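PDB 2Z4I: copper homeostasis protein cutF from Escherichia coli, which takes part in copper homeostasis, activates the Cpx pathway from the outer membrane, and is required for efficient binding of stationary-phase cells to hydrophobic surfaces. Local coordinates for residues A[127-132]-A[140-145]; A[151-156]-A[197-202]. The protein carries 1 engineered substitution. All blocks are in the same frame, centred on the assembly; numbering follows the deposited sequence.

Contact 1: A[127-132]-A[140-145]; sequences MTLRGM and ATFTDC
This is a beta-hairpin contact in the C-terminal barrel domain: Gly131 and Met132, on strand 127-135, pair antiparallel with Asp144 and Thr143, on strand 140-144. Met132 and Thr143 form the hydrogen-bonded pair, in which Met132 N donates to Thr143 O at 2.6 Å and Thr143 N to Met132 O at 3.0 Å. Just past the strand, Cys145 N reaches back to Arg130 O over 2.8 Å, and the disulfide of Cys145 with Cys211 ties this end of the hairpin to the C-terminal loop. The short segments are far from aligned, with 111° between their directions. Such strong coiling suits the OB fold, whose first strand bends so that it can serve two neighbours: here Met127, Leu129 and Gly131 also bond through their backbones to strand 174-185. Gly131 fits the place because it has no side chain, and the Phe142 ring comes in against its backbone. Its CA lies over one face of the ring, 3.7 Å from the ring centroid and offset toward the rim, in a CH-pi contact. Phe142 gets there with CG anti to the backbone N (chi1 179°), which carries the ring across to the first strand. The ring's far carbon CZ also meets CB of Leu129 at 3.7 Å, and Leu176 and Val153 pack on the same side chain, so a large apolar ring suits this buried spot. On the sheet face of Met132 and Thr143, a water joins the strands, donating to Met132 O at 2.8 Å and bonded to Thr143 OG1; a small hydroxyl residue suits this partly exposed position. The carboxylate of Asp144 turns to a different partner, its OD1 accepting from the backbone N of Thr147 in the turn beyond.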
HETATM    1  N   MSE A 127      -4.111 -13.496  10.347  1.00 31.50           N
HETATM    2  CA  MSE A 127      -2.773 -13.326  10.880  1.00 32.74           C
HETATM    3  C   MSE A 127      -2.657 -14.438  11.887  1.00 33.26           C
HETATM    4  O   MSE A 127      -3.663 -15.062  12.219  1.00 35.71           O
HETATM    5  CB  MSE A 127      -2.630 -11.969  11.554  1.00 33.54           C
HETATM    6  CG  MSE A 127      -3.702 -11.660  12.531  1.00 36.84           C
HETATM    7 SE   MSE A 127      -3.604  -9.809  12.969  1.00 42.02          SE
HETATM    8  CE  MSE A 127      -4.071  -9.063  11.308  1.00 43.16           C
ATOM      9  N   THR A 128      -1.456 -14.720  12.372  1.00 32.67           N
ATOM     10  CA  THR A 128      -1.330 -15.801  13.341  1.00 32.10           C
ATOM     11  C   THR A 128      -1.310 -15.298  14.756  1.00 32.47           C
ATOM     12  O   THR A 128      -0.696 -14.273  15.048  1.00 33.03           O
ATOM     13  CB  THR A 128      -0.081 -16.630  13.099  1.00 30.53           C
ATOM     14  OG1 THR A 128      -0.157 -17.218  11.794  1.00 30.59           O
ATOM     15  CG2 THR A 128       0.030 -17.721  14.139  1.00 27.74           C
ATOM     16  N   LEU A 129      -1.991 -16.018  15.640  1.00 33.68           N
ATOM     17  CA  LEU A 129      -2.037 -15.611  17.031  1.00 35.52           C
ATOM     18  C   LEU A 129      -1.715 -16.742  17.992  1.00 38.63           C
ATOM     19  O   LEU A 129      -2.056 -17.901  17.761  1.00 40.78           O
ATOM     20  CB  LEU A 129      -3.406 -15.016  17.372  1.00 33.48           C
ATOM     21  CG  LEU A 129      -3.854 -13.799  16.563  1.00 30.38           C
ATOM     22  CD1 LEU A 129      -4.570 -14.274  15.348  1.00 30.62           C
ATOM     23  CD2 LEU A 129      -4.778 -12.926  17.376  1.00 30.69           C
ATOM     24  N   ARG A 130      -1.045 -16.385  19.076  1.00 41.10           N
ATOM     25  CA  ARG A 130      -0.664 -17.337  20.095  1.00 43.35           C
ATOM     26  C   ARG A 130      -1.349 -16.838  21.355  1.00 43.77           C
ATOM     27  O   ARG A 130      -1.121 -15.704  21.769  1.00 45.11           O
ATOM     28  CB  ARG A 130       0.852 -17.301  20.284  1.00 46.89           C
ATOM     29  CG  ARG A 130       1.539 -18.644  20.177  1.00 52.92           C
ATOM     30  CD  ARG A 130       1.527 -19.192  18.751  1.00 56.47           C
ATOM     31  NE  ARG A 130       2.511 -18.526  17.901  1.00 60.17           N
ATOM     32  CZ  ARG A 130       2.943 -18.995  16.730  1.00 61.67           C
ATOM     33  NH1 ARG A 130       2.474 -20.149  16.250  1.00 60.34           N
ATOM     34  NH2 ARG A 130       3.858 -18.314  16.046  1.00 61.11           N
ATOM     35  N   GLY A 131      -2.201 -17.651  21.965  1.00 42.84           N
ATOM     36  CA  GLY A 131      -2.850 -17.183  23.173  1.00 42.42           C
ATOM     37  C   GLY A 131      -3.406 -18.302  24.018  1.00 43.62           C
ATOM     38  O   GLY A 131      -3.386 -19.467  23.600  1.00 44.09           O
HETATM   39  N   MSE A 132      -3.884 -17.956  25.213  1.00 42.78           N
HETATM   40  CA  MSE A 132      -4.474 -18.942  26.099  1.00 43.02           C
HETATM   41  C   MSE A 132      -5.973 -18.942  25.825  1.00 43.24           C
HETATM   42  O   MSE A 132      -6.673 -18.001  26.187  1.00 43.89           O
HETATM   43  CB  MSE A 132      -4.203 -18.586  27.564  1.00 45.19           C
HETATM   44  CG  MSE A 132      -2.723 -18.605  27.992  1.00 47.10           C
HETATM   45 SE   MSE A 132      -1.723 -20.243  27.605  1.00 54.13          SE
HETATM   46  CE  MSE A 132      -2.830 -21.541  28.493  1.00 50.31           C
ATOM     47  N   ALA A 140     -16.244 -18.015  24.404  1.00 41.65           N
ATOM     48  CA  ALA A 140     -14.844 -18.320  24.206  1.00 39.45           C
ATOM     49  C   ALA A 140     -14.059 -17.041  24.376  1.00 38.31           C
ATOM     50  O   ALA A 140     -14.480 -15.998  23.900  1.00 38.70           O
ATOM     51  CB  ALA A 140     -14.621 -18.878  22.820  1.00 39.08           C
ATOM     52  N   THR A 141     -12.941 -17.118  25.089  1.00 37.73           N
ATOM     53  CA  THR A 141     -12.062 -15.970  25.268  1.00 39.11           C
ATOM     54  C   THR A 141     -10.672 -16.424  24.854  1.00 38.39           C
ATOM     55  O   THR A 141     -10.391 -17.614  24.823  1.00 39.16           O
ATOM     56  CB  THR A 141     -12.020 -15.470  26.718  1.00 39.01           C
ATOM     57  OG1 THR A 141     -11.959 -16.585  27.608  1.00 43.39           O
ATOM     58  CG2 THR A 141     -13.249 -14.643  27.028  1.00 41.08           C
ATOM     59  N   PHE A 142      -9.811 -15.473  24.526  1.00 38.70           N
ATOM     60  CA  PHE A 142      -8.456 -15.775  24.084  1.00 37.30           C
ATOM     61  C   PHE A 142      -7.536 -14.712  24.646  1.00 38.52           C
ATOM     62  O   PHE A 142      -7.567 -13.556  24.213  1.00 37.29           O
ATOM     63  CB  PHE A 142      -8.427 -15.763  22.550  1.00 36.42           C
ATOM     64  CG  PHE A 142      -7.074 -16.028  21.932  1.00 33.44           C
ATOM     65  CD1 PHE A 142      -6.157 -15.005  21.766  1.00 32.35           C
ATOM     66  CD2 PHE A 142      -6.768 -17.280  21.416  1.00 33.36           C
ATOM     67  CE1 PHE A 142      -4.958 -15.214  21.082  1.00 32.29           C
ATOM     68  CE2 PHE A 142      -5.568 -17.502  20.731  1.00 33.56           C
ATOM     69  CZ  PHE A 142      -4.663 -16.466  20.561  1.00 31.95           C
ATOM     70  N   THR A 143      -6.752 -15.089  25.650  1.00 40.51           N
ATOM     71  CA  THR A 143      -5.802 -14.149  26.228  1.00 42.83           C
ATOM     72  C   THR A 143      -4.551 -14.276  25.361  1.00 44.12           C
ATOM     73  O   THR A 143      -3.894 -15.321  25.336  1.00 44.14           O
ATOM     74  CB  THR A 143      -5.491 -14.488  27.684  1.00 42.42           C
ATOM     75  OG1 THR A 143      -6.691 -14.371  28.463  1.00 41.48           O
ATOM     76  CG2 THR A 143      -4.444 -13.527  28.225  1.00 41.90           C
ATOM     77  N   ASP A 144      -4.258 -13.209  24.627  1.00 45.62           N
ATOM     78  CA  ASP A 144      -3.144 -13.187  23.695  1.00 46.89           C
ATOM     79  C   ASP A 144      -1.768 -13.082  24.326  1.00 47.26           C
ATOM     80  O   ASP A 144      -1.462 -12.110  25.013  1.00 47.22           O
ATOM     81  CB  ASP A 144      -3.364 -12.056  22.695  1.00 47.86           C
ATOM     82  CG  ASP A 144      -2.181 -11.845  21.789  1.00 50.37           C
ATOM     83  OD1 ASP A 144      -1.319 -11.013  22.143  1.00 52.45           O
ATOM     84  OD2 ASP A 144      -2.105 -12.514  20.736  1.00 49.79           O
ATOM     85  N   CYS A 145      -0.938 -14.092  24.076  1.00 48.78           N
ATOM     86  CA  CYS A 145       0.415 -14.137  24.620  1.00 51.06           C
ATOM     87  C   CYS A 145       1.174 -12.847  24.353  1.00 51.05           C
ATOM     88  O   CYS A 145       1.809 -12.295  25.247  1.00 51.70           O
ATOM     89  CB  CYS A 145       1.216 -15.303  24.020  1.00 53.53           C
ATOM     90  SG  CYS A 145       0.788 -17.004  24.557  1.00 58.90           S
TER
HETATM   91  O   HOH W   1      -7.998 -16.644  28.211  1.00 41.11           O

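Contact 2: A[151-156]-A[197-202]; sequences FMVANN and LAPDTA
Leu197 N donates to Met152 O at 2.6 Å, the shorter of two backbone hydrogen bonds that join segments 151-156 and 197-202. In the other, Ala154 N donates to Leu197 O at 2.7 Å. Val153 CA lies 3.3 Å from Leu197 O in a CA-H...O contact. Leu197 thus bonds to the residues flanking Val153, the pattern of a parallel bridge. The pairing stops after this one bridge, and Pro199 suits the stop because its ring nitrogen carries no proton to offer to Ala154 O, which lies 4.2 Å from Pro199 CD instead. Beyond the bridge the contact continues as apolar packing. The methyl CB of Ala154 sits 4.1 Å from Ala198 CA and also lies loosely beside Pro199 CD; an alanine is short enough to lie against the backbone there. The two methyls of Val153 divide the packing between them: CG1, anti to the backbone N (chi1 -176°), lies 3.6 Å from Leu197 O and loosely against Pro199 CD, while CG2 lies loosely beside Leu197 CB. Branching at CB lets one residue pack on both. In the five-stranded barrel of an OB fold, a link between the third and fifth strands closes the barrel, and this contact has that place. Leu197 turns inward onto Leu129 and Phe182, and Val153 packs on Tyr133. The chain runs from strand 150-152 through a short loop to Asn156, whose OD1 caps helix 157-167 at Leu159 N, and the helix leads on to strand 174-185.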
ATOM      1  N   PHE A 151      -9.277 -11.028  24.134  1.00 48.66           N
ATOM      2  CA  PHE A 151     -10.454 -10.800  23.300  1.00 46.53           C
ATOM      3  C   PHE A 151     -11.403 -11.981  23.272  1.00 46.02           C
ATOM      4  O   PHE A 151     -11.062 -13.078  23.721  1.00 45.34           O
ATOM      5  CB  PHE A 151     -10.052 -10.500  21.862  1.00 44.51           C
ATOM      6  CG  PHE A 151      -8.604 -10.221  21.684  1.00 43.69           C
ATOM      7  CD1 PHE A 151      -7.713 -11.257  21.463  1.00 42.96           C
ATOM      8  CD2 PHE A 151      -8.128  -8.913  21.719  1.00 46.39           C
ATOM      9  CE1 PHE A 151      -6.354 -11.001  21.270  1.00 44.65           C
ATOM     10  CE2 PHE A 151      -6.761  -8.632  21.528  1.00 47.31           C
ATOM     11  CZ  PHE A 151      -5.870  -9.686  21.301  1.00 45.33           C
HETATM   12  N   MSE A 152     -12.600 -11.744  22.741  1.00 45.37           N
HETATM   13  CA  MSE A 152     -13.599 -12.796  22.607  1.00 45.39           C
HETATM   14  C   MSE A 152     -13.381 -13.521  21.279  1.00 43.34           C
HETATM   15  O   MSE A 152     -12.995 -12.906  20.281  1.00 44.69           O
HETATM   16  CB  MSE A 152     -14.994 -12.208  22.621  1.00 49.61           C
HETATM   17  CG  MSE A 152     -15.495 -11.809  23.979  1.00 57.14           C
HETATM   18 SE   MSE A 152     -17.105 -10.781  23.745  1.00 67.41          SE
HETATM   19  CE  MSE A 152     -16.296  -9.033  23.918  1.00 61.10           C
ATOM     20  N   VAL A 153     -13.634 -14.819  21.258  1.00 39.00           N
ATOM     21  CA  VAL A 153     -13.437 -15.589  20.046  1.00 36.64           C
ATOM     22  C   VAL A 153     -14.784 -16.050  19.510  1.00 36.49           C
ATOM     23  O   VAL A 153     -15.543 -16.711  20.208  1.00 37.44           O
ATOM     24  CB  VAL A 153     -12.513 -16.802  20.325  1.00 34.26           C
ATOM     25  CG1 VAL A 153     -12.221 -17.550  19.050  1.00 31.61           C
ATOM     26  CG2 VAL A 153     -11.227 -16.320  20.953  1.00 30.43           C
ATOM     27  N   ALA A 154     -15.085 -15.681  18.272  1.00 35.94           N
ATOM     28  CA  ALA A 154     -16.350 -16.061  17.655  1.00 35.56           C
ATOM     29  C   ALA A 154     -16.591 -17.547  17.878  1.00 35.98           C
ATOM     30  O   ALA A 154     -15.690 -18.360  17.668  1.00 36.72           O
ATOM     31  CB  ALA A 154     -16.324 -15.754  16.157  1.00 33.49           C
ATOM     32  N   ASN A 155     -17.799 -17.900  18.314  1.00 34.09           N
ATOM     33  CA  ASN A 155     -18.122 -19.298  18.548  1.00 31.44           C
ATOM     34  C   ASN A 155     -17.818 -20.121  17.330  1.00 31.91           C
ATOM     35  O   ASN A 155     -18.113 -19.708  16.217  1.00 32.91           O
ATOM     36  CB  ASN A 155     -19.594 -19.473  18.892  1.00 28.04           C
ATOM     37  CG  ASN A 155     -19.889 -19.109  20.304  1.00 27.00           C
ATOM     38  OD1 ASN A 155     -19.710 -17.960  20.707  1.00 29.68           O
ATOM     39  ND2 ASN A 155     -20.325 -20.085  21.084  1.00 23.68           N
ATOM     40  N   ASN A 156     -17.223 -21.285  17.558  1.00 33.29           N
ATOM     41  CA  ASN A 156     -16.888 -22.215  16.492  1.00 34.95           C
ATOM     42  C   ASN A 156     -16.862 -23.614  17.089  1.00 37.42           C
ATOM     43  O   ASN A 156     -15.932 -23.990  17.800  1.00 37.61           O
ATOM     44  CB  ASN A 156     -15.533 -21.881  15.896  1.00 35.52           C
ATOM     45  CG  ASN A 156     -15.184 -22.780  14.753  1.00 36.89           C
ATOM     46  OD1 ASN A 156     -14.821 -23.935  14.947  1.00 40.77           O
ATOM     47  ND2 ASN A 156     -15.314 -22.268  13.544  1.00 37.95           N
ATOM     48  N   LEU A 197     -12.542 -11.921  17.894  1.00 33.15           N
ATOM     49  CA  LEU A 197     -11.612 -12.681  17.068  1.00 33.61           C
ATOM     50  C   LEU A 197     -12.307 -13.800  16.326  1.00 34.23           C
ATOM     51  O   LEU A 197     -12.895 -14.693  16.942  1.00 34.17           O
ATOM     52  CB  LEU A 197     -10.491 -13.291  17.907  1.00 34.04           C
ATOM     53  CG  LEU A 197      -9.417 -13.973  17.054  1.00 34.15           C
ATOM     54  CD1 LEU A 197      -8.655 -12.886  16.316  1.00 36.98           C
ATOM     55  CD2 LEU A 197      -8.452 -14.780  17.903  1.00 34.35           C
ATOM     56  N   ALA A 198     -12.224 -13.755  15.000  1.00 33.44           N
ATOM     57  CA  ALA A 198     -12.839 -14.773  14.158  1.00 33.11           C
ATOM     58  C   ALA A 198     -11.738 -15.674  13.616  1.00 34.00           C
ATOM     59  O   ALA A 198     -10.813 -15.206  12.952  1.00 35.87           O
ATOM     60  CB  ALA A 198     -13.592 -14.113  13.008  1.00 29.71           C
ATOM     61  N   PRO A 199     -11.807 -16.979  13.905  1.00 34.15           N
ATOM     62  CA  PRO A 199     -10.768 -17.891  13.404  1.00 34.19           C
ATOM     63  C   PRO A 199     -10.803 -18.058  11.884  1.00 34.44           C
ATOM     64  O   PRO A 199     -11.843 -17.876  11.270  1.00 36.55           O
ATOM     65  CB  PRO A 199     -11.071 -19.191  14.143  1.00 34.74           C
ATOM     66  CG  PRO A 199     -12.587 -19.112  14.367  1.00 33.90           C
ATOM     67  CD  PRO A 199     -12.752 -17.676  14.799  1.00 33.80           C
ATOM     68  N   ASP A 200      -9.662 -18.385  11.280  1.00 35.53           N
ATOM     69  CA  ASP A 200      -9.577 -18.592   9.832  1.00 34.97           C
ATOM     70  C   ASP A 200      -9.056 -19.987   9.524  1.00 35.97           C
ATOM     71  O   ASP A 200      -9.007 -20.387   8.356  1.00 36.64           O
ATOM     72  CB  ASP A 200      -8.630 -17.601   9.166  1.00 36.21           C
ATOM     73  CG  ASP A 200      -9.202 -16.201   9.059  1.00 39.00           C
ATOM     74  OD1 ASP A 200      -8.961 -15.390   9.985  1.00 41.95           O
ATOM     75  OD2 ASP A 200      -9.879 -15.905   8.044  1.00 39.58           O
ATOM     76  N   THR A 201      -8.646 -20.715  10.561  1.00 35.54           N
ATOM     77  CA  THR A 201      -8.128 -22.075  10.392  1.00 36.79           C
ATOM     78  C   THR A 201      -8.421 -22.901  11.642  1.00 38.73           C
ATOM     79  O   THR A 201      -8.725 -22.347  12.704  1.00 39.23           O
ATOM     80  CB  THR A 201      -6.585 -22.100  10.208  1.00 35.85           C
ATOM     81  OG1 THR A 201      -5.943 -21.963  11.488  1.00 33.53           O
ATOM     82  CG2 THR A 201      -6.130 -20.979   9.303  1.00 34.51           C
ATOM     83  N   ALA A 202      -8.326 -24.224  11.519  1.00 39.13           N
ATOM     84  CA  ALA A 202      -8.536 -25.087  12.673  1.00 40.22           C
ATOM     85  C   ALA A 202      -7.434 -24.699  13.641  1.00 42.76           C
ATOM     86  O   ALA A 202      -6.419 -24.123  13.243  1.00 44.36           O
ATOM     87  CB  ALA A 202      -8.387 -26.530  12.282  1.00 38.14           C
TER

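After the N-terminal barrel and the flexible linker, the chain runs along strand 127-135, turns, and returns as strand 140-144; contact 1 closes this short hairpin. Strand 150-152 follows and pairs with 140-144, probably through backbone hydrogen bonds, Phe142 N to Phe151 O and Val153 N to Ala140 O. The chain then runs through helix 157-167 and strand 174-185 before 194-199 comes back to the third strand, where contact 2 closes the much longer loop. The two loops follow one another in series, neither nested nor crossed. Their centres lie about 9 Å apart, and strands 140-144 and 150-152, neighbours in the same sheet, tie the hairpin to the barrel's closure.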